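Long-range contact in 27kDa outer membrane protein (Silicibacter pomeroyi, PDB 3GYK), which probably acts as a thiol-disulfide oxidoreductase through its DsbA-like thioredoxin domain, the part of the longer protein held in this chain: residues Phe29-Cys34 / Glu66-Ala71. Residues are numbered along the deposited sequence; the frame is centred on the assembly and turned at random.
Sequences FFDYNC and EGSDFA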
loop_
_atom_site.group_PDB
_atom_site.type_symbol
_atom_site.label_atom_id
_atom_site.label_comp_id
_atom_site.label_asym_id
_atom_site.label_seq_id
_atom_site.Cartn_x
_atom_site.Cartn_y
_atom_site.Cartn_z
ATOM N N PHE A 29 -0.411 1.313 5.347
ATOM C CA PHE A 29 -1.778 0.782 5.277
ATOM C C PHE A 29 -2.606 1.900 4.645
ATOM O O PHE A 29 -2.604 3.042 5.140
ATOM C CB PHE A 29 -2.310 0.543 6.694
ATOM C CG PHE A 29 -1.734 -0.690 7.398
ATOM C CD1 PHE A 29 -2.550 -1.786 7.698
ATOM C CD2 PHE A 29 -0.384 -0.717 7.818
ATOM C CE1 PHE A 29 -2.052 -2.905 8.374
ATOM C CE2 PHE A 29 0.130 -1.832 8.506
ATOM C CZ PHE A 29 -0.687 -2.932 8.770
ATOM N N PHE A 30 -3.357 1.592 3.590
ATOM C CA PHE A 30 -4.040 2.673 2.866
ATOM C C PHE A 30 -5.340 2.203 2.194
ATOM O O PHE A 30 -5.591 0.991 2.067
ATOM C CB PHE A 30 -3.103 3.241 1.770
ATOM C CG PHE A 30 -2.619 2.194 0.806
ATOM C CD1 PHE A 30 -3.418 1.785 -0.250
ATOM C CD2 PHE A 30 -1.372 1.577 0.995
ATOM C CE1 PHE A 30 -2.990 0.793 -1.134
ATOM C CE2 PHE A 30 -0.945 0.559 0.120
ATOM C CZ PHE A 30 -1.747 0.183 -0.947
ATOM N N ASP A 31 -6.130 3.202 1.770
ATOM C CA ASP A 31 -7.445 3.006 1.114
ATOM C C ASP A 31 -7.461 4.030 -0.017
ATOM O O ASP A 31 -7.104 5.198 0.199
ATOM C CB ASP A 31 -8.548 3.274 2.161
ATOM C CG ASP A 31 -9.966 3.157 1.606
ATOM O OD1 ASP A 31 -10.283 3.888 0.637
ATOM O OD2 ASP A 31 -10.766 2.374 2.175
ATOM N N TYR A 32 -7.875 3.601 -1.218
ATOM C CA TYR A 32 -7.823 4.472 -2.406
ATOM C C TYR A 32 -8.773 5.665 -2.377
ATOM O O TYR A 32 -8.610 6.568 -3.170
ATOM C CB TYR A 32 -7.984 3.680 -3.734
ATOM C CG TYR A 32 -6.804 2.776 -3.984
ATOM C CD1 TYR A 32 -5.574 3.307 -4.409
ATOM C CD2 TYR A 32 -6.904 1.400 -3.776
ATOM C CE1 TYR A 32 -4.446 2.472 -4.603
ATOM C CE2 TYR A 32 -5.785 0.545 -3.980
ATOM C CZ TYR A 32 -4.573 1.090 -4.392
ATOM O OH TYR A 32 -3.492 0.245 -4.555
ATOM N N ASN A 33 -9.724 5.684 -1.434
ATOM C CA ASN A 33 -10.632 6.796 -1.280
ATOM C C ASN A 33 -10.336 7.684 -0.072
ATOM O O ASN A 33 -11.092 8.629 0.231
ATOM C CB ASN A 33 -12.061 6.274 -1.231
ATOM C CG ASN A 33 -12.581 5.916 -2.627
ATOM O OD1 ASN A 33 -12.474 6.726 -3.545
ATOM N ND2 ASN A 33 -13.135 4.715 -2.783
ATOM N N CYS A 34 -9.215 7.406 0.583
ATOM C CA CYS A 34 -8.821 8.175 1.752
ATOM C C CYS A 34 -8.058 9.446 1.344
ATOM O O CYS A 34 -6.979 9.361 0.721
ATOM C CB CYS A 34 -8.013 7.263 2.669
ATOM S SG CYS A 34 -7.181 8.144 4.029
ATOM N N GLU A 66 -17.634 0.107 -0.411
ATOM C CA GLU A 66 -17.610 -0.862 -1.512
ATOM C C GLU A 66 -16.681 -0.444 -2.654
ATOM O O GLU A 66 -16.051 -1.297 -3.280
ATOM C CB GLU A 66 -19.033 -1.113 -2.021
ATOM C CG GLU A 66 -19.907 -1.785 -0.969
ATOM C CD GLU A 66 -21.361 -1.881 -1.379
ATOM O OE1 GLU A 66 -21.634 -2.239 -2.553
ATOM O OE2 GLU A 66 -22.231 -1.604 -0.523
ATOM N N GLY A 67 -16.609 0.859 -2.933
ATOM C CA GLY A 67 -15.699 1.376 -3.984
ATOM C C GLY A 67 -14.251 1.116 -3.576
ATOM O O GLY A 67 -13.420 0.631 -4.372
ATOM N N SER A 68 -13.944 1.415 -2.311
ATOM C CA SER A 68 -12.628 1.132 -1.769
ATOM C C SER A 68 -12.277 -0.360 -1.850
ATOM O O SER A 68 -11.141 -0.712 -2.178
ATOM C CB SER A 68 -12.522 1.617 -0.309
ATOM O OG SER A 68 -12.574 3.042 -0.282
ATOM N N ASP A 69 -13.239 -1.220 -1.515
ATOM C CA ASP A 69 -13.015 -2.653 -1.614
ATOM C C ASP A 69 -12.729 -3.058 -3.064
ATOM O O ASP A 69 -11.774 -3.812 -3.316
ATOM C CB ASP A 69 -14.194 -3.445 -1.059
ATOM C CG ASP A 69 -13.872 -4.918 -0.901
ATOM O OD1 ASP A 69 -13.144 -5.262 0.044
ATOM O OD2 ASP A 69 -14.363 -5.718 -1.723
ATOM N N PHE A 70 -13.497 -2.521 -4.005
ATOM C CA PHE A 70 -13.296 -2.826 -5.419
ATOM C C PHE A 70 -11.874 -2.453 -5.835
ATOM O O PHE A 70 -11.167 -3.257 -6.438
ATOM C CB PHE A 70 -14.342 -2.111 -6.284
ATOM C CG PHE A 70 -14.363 -2.572 -7.717
ATOM C CD1 PHE A 70 -15.349 -3.451 -8.153
ATOM C CD2 PHE A 70 -13.387 -2.151 -8.628
ATOM C CE1 PHE A 70 -15.386 -3.917 -9.500
ATOM C CE2 PHE A 70 -13.422 -2.603 -9.977
ATOM C CZ PHE A 70 -14.417 -3.489 -10.400
ATOM N N ALA A 71 -11.476 -1.229 -5.503
ATOM C CA ALA A 71 -10.148 -0.719 -5.815
ATOM C C ALA A 71 -9.017 -1.583 -5.231
ATOM O O ALA A 71 -8.048 -1.907 -5.937
ATOM C CB ALA A 71 -10.035 0.732 -5.313
HETATM O O HOH W 1 -8.997 0.938 -1.142
#
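Ser68, in the first turn of helix 66-77, relays a chain of hydrogen bonds between Asp31 and Asn33. Its OG donates to the syn lone pair of Asp31 OD1, 2.6 Å away. The same Ser68 OG accepts from Asn33 ND2 at 3.1 Å, the serine oxygen lying nearly in the amide plane and the N-H pointing at it at 158°. Asp31 OD1 also accepts from the backbone N of Asn33 (2.8 Å), closing an Asx turn, while OD2 takes the backbone N-H groups of Ile63 and Leu64 just ahead of the helix. The carboxylate reaches the serine because chi1 of Asp31 is extended (178°), CG lying opposite the backbone N. Replacing this carboxylate with an alanine is likely to leave Ser68 OG and the N-H groups of Asn33, Ile63 and Leu64 without their acceptor. Asn33 OD1 turns to the backbone N of Ala98.

A water joins the two backbones, accepting from Tyr32 N and donating to Ser68 O, each at 2.9 Å.

Apolar packing falls to Tyr32, whose CD2 meets Ala71 CB obliquely at 3.6 Å; its OH is hydrogen-bonded to Glu60 and His88.

The type I turn from Asp31 to Cys34 thus ties the end of a central strand to a flanking helix. Cys34 then N-caps the next helix and opens a CxxC sequence with Cys37, consistent with the redox-active site of a DsbA-like thioredoxin fold.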